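Local coordinates for uncharacterized protein (Bacteroides ovatus, PDB 4IRT) that is of unknown function but is a putative neuraminidase with a BNR repeat-like domain of the beta-propeller clan, at residues 23-29 with 75-80. Sequence-based numbering, arbitrary orientation.
Sequences FRNNSLV and IISMMI
Arg24 turns its guanidinium edge to the carbonyl of Ile76, with NE 2.8 Å and NH2 3.1 Å from that one O atom, NE giving the straighter bond (161°). The chain bends at chi3 (56°), which brings NE and NH2 round to this oxygen, while Ser27 CB covers one face of the flat group; a long side chain with several N-H groups in one plane suits this place. A leucine here would probably leave the buried Ile76 O without its two donors. Next along, Asn26 N, the nitrogen of a cis peptide, donates to Met78 O (2.9 Å) and Met78 N to Asn26 O (2.8 Å), each on a carbonyl lone pair. The small Ser77 accepts at OG from Asn25 N (3.0 Å) and is also hydrogen-bonded there to Pro127 O. Apolar chains close both ends: Phe23 CE1 lies 3.7 Å from Ile75 CG1, and branched Val29 sits among selenomethionines Met78 and Met79 and Ile80. Farther out, Arg24 NH2 also hydrogen-bonds Ser38 O, and the guanidinium makes a cation-pi contact with Phe383. Segment 23-29, leading into strand 28-31, thus joins edge strand 76-80 of the next sheet, probably as neighbouring propeller blades, Met78 touching Ser38 and Ile86, Met79 Phe129 of strand 124-131.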
loop_
_atom_site.group_PDB
_atom_site.type_symbol
_atom_site.label_atom_id
_atom_site.label_comp_id
_atom_site.label_asym_id
_atom_site.label_seq_id
_atom_site.Cartn_x
_atom_site.Cartn_y
_atom_site.Cartn_z
ATOM N N PHE A 23 0.113 -2.822 2.726
ATOM C CA PHE A 23 1.233 -2.527 1.853
ATOM C C PHE A 23 1.379 -3.521 0.682
ATOM O O PHE A 23 2.400 -3.555 0.019
ATOM C CB PHE A 23 2.543 -2.358 2.629
ATOM C CG PHE A 23 2.894 -3.504 3.527
ATOM C CD1 PHE A 23 3.574 -4.604 3.048
ATOM C CD2 PHE A 23 2.582 -3.451 4.886
ATOM C CE1 PHE A 23 3.882 -5.661 3.884
ATOM C CE2 PHE A 23 2.901 -4.499 5.730
ATOM C CZ PHE A 23 3.547 -5.606 5.229
ATOM N N ARG A 24 0.331 -4.281 0.405
ATOM C CA ARG A 24 0.255 -5.008 -0.850
ATOM C C ARG A 24 -0.041 -4.027 -1.983
ATOM O O ARG A 24 -1.118 -3.439 -2.051
ATOM C CB ARG A 24 -0.809 -6.097 -0.743
ATOM C CG ARG A 24 -0.471 -7.149 0.319
ATOM C CD ARG A 24 -1.215 -8.488 0.129
ATOM N NE ARG A 24 -0.962 -9.050 -1.193
ATOM C CZ ARG A 24 -1.760 -9.862 -1.890
ATOM N NH1 ARG A 24 -2.876 -10.403 -1.370
ATOM N NH2 ARG A 24 -1.401 -10.214 -3.127
ATOM N N ASN A 25 0.931 -3.837 -2.862
ATOM C CA ASN A 25 0.855 -2.833 -3.922
ATOM C C ASN A 25 1.244 -3.495 -5.231
ATOM O O ASN A 25 2.403 -3.343 -5.680
ATOM C CB ASN A 25 1.804 -1.655 -3.590
ATOM C CG ASN A 25 1.214 -0.723 -2.522
ATOM O OD1 ASN A 25 0.222 -0.047 -2.762
ATOM N ND2 ASN A 25 1.791 -0.719 -1.359
ATOM N N ASN A 26 0.332 -4.244 -5.877
ATOM C CA ASN A 26 -1.079 -4.436 -5.545
ATOM C C ASN A 26 -1.434 -5.900 -5.286
ATOM O O ASN A 26 -0.729 -6.856 -5.708
ATOM C CB ASN A 26 -1.928 -4.013 -6.741
ATOM C CG ASN A 26 -2.065 -2.522 -6.865
ATOM O OD1 ASN A 26 -1.207 -1.747 -6.411
ATOM N ND2 ASN A 26 -3.142 -2.101 -7.511
ATOM N N SER A 27 -2.503 -6.088 -4.540
ATOM C CA SER A 27 -3.126 -7.399 -4.440
ATOM C C SER A 27 -4.125 -7.612 -5.572
ATOM O O SER A 27 -4.403 -8.739 -5.949
ATOM C CB SER A 27 -3.855 -7.513 -3.099
ATOM O OG SER A 27 -4.844 -6.504 -2.967
ATOM N N LEU A 28 -4.657 -6.511 -6.087
ATOM C CA LEU A 28 -5.783 -6.499 -7.036
ATOM C C LEU A 28 -5.562 -5.335 -8.006
ATOM O O LEU A 28 -5.236 -4.209 -7.592
ATOM C CB LEU A 28 -7.064 -6.281 -6.240
ATOM C CG LEU A 28 -8.458 -6.352 -6.857
ATOM C CD1 LEU A 28 -8.756 -7.772 -7.299
ATOM C CD2 LEU A 28 -9.479 -5.880 -5.822
ATOM N N VAL A 29 -5.709 -5.609 -9.301
ATOM C CA VAL A 29 -5.396 -4.612 -10.290
ATOM C C VAL A 29 -6.096 -4.885 -11.597
ATOM O O VAL A 29 -6.076 -6.010 -12.102
ATOM C CB VAL A 29 -3.880 -4.457 -10.486
ATOM C CG1 VAL A 29 -3.245 -5.738 -10.997
ATOM C CG2 VAL A 29 -3.602 -3.337 -11.474
ATOM N N ILE A 75 4.740 -10.652 1.816
ATOM C CA ILE A 75 3.605 -10.418 0.920
ATOM C C ILE A 75 3.919 -10.545 -0.568
ATOM O O ILE A 75 5.083 -10.554 -0.985
ATOM C CB ILE A 75 2.994 -9.032 1.191
ATOM C CG1 ILE A 75 4.023 -7.919 0.902
ATOM C CG2 ILE A 75 2.512 -8.970 2.627
ATOM C CD1 ILE A 75 3.789 -7.228 -0.401
ATOM N N ILE A 76 2.854 -10.600 -1.342
ATOM C CA ILE A 76 2.882 -10.571 -2.796
ATOM C C ILE A 76 2.401 -9.181 -3.248
ATOM O O ILE A 76 1.295 -8.721 -2.866
ATOM C CB ILE A 76 1.879 -11.580 -3.384
ATOM C CG1 ILE A 76 2.158 -13.015 -2.925
ATOM C CG2 ILE A 76 1.849 -11.491 -4.921
ATOM C CD1 ILE A 76 0.886 -13.851 -2.833
ATOM N N SER A 77 3.189 -8.538 -4.095
ATOM C CA SER A 77 2.749 -7.359 -4.827
ATOM C C SER A 77 2.815 -7.636 -6.329
ATOM O O SER A 77 3.820 -8.178 -6.841
ATOM C CB SER A 77 3.649 -6.157 -4.511
ATOM O OG SER A 77 3.398 -5.587 -3.230
HETATM N N MSE A 78 1.765 -7.219 -7.036
HETATM C CA MSE A 78 1.652 -7.385 -8.484
HETATM C C MSE A 78 1.276 -6.098 -9.186
HETATM O O MSE A 78 0.815 -5.115 -8.560
HETATM C CB MSE A 78 0.627 -8.470 -8.798
HETATM C CG MSE A 78 -0.782 -7.937 -8.865
HETATM SE SE MSE A 78 -2.234 -9.249 -8.873
HETATM C CE MSE A 78 -1.678 -10.304 -10.360
HETATM N N MSE A 79 1.469 -6.092 -10.509
HETATM C CA MSE A 79 1.112 -4.956 -11.363
HETATM C C MSE A 79 1.128 -5.402 -12.798
HETATM O O MSE A 79 1.791 -6.373 -13.134
HETATM C CB MSE A 79 2.130 -3.823 -11.174
HETATM C CG MSE A 79 1.863 -2.529 -11.941
HETATM SE SE MSE A 79 0.096 -1.755 -11.642
HETATM C CE MSE A 79 0.053 -1.708 -9.713
ATOM N N ILE A 80 0.396 -4.696 -13.659
ATOM C CA ILE A 80 0.344 -5.002 -15.085
ATOM C C ILE A 80 1.007 -3.849 -15.828
ATOM O O ILE A 80 0.740 -2.673 -15.539
ATOM C CB ILE A 80 -1.092 -5.140 -15.610
ATOM C CG1 ILE A 80 -1.982 -5.975 -14.662
ATOM C CG2 ILE A 80 -1.081 -5.726 -17.036
ATOM C CD1 ILE A 80 -1.669 -7.437 -14.587
#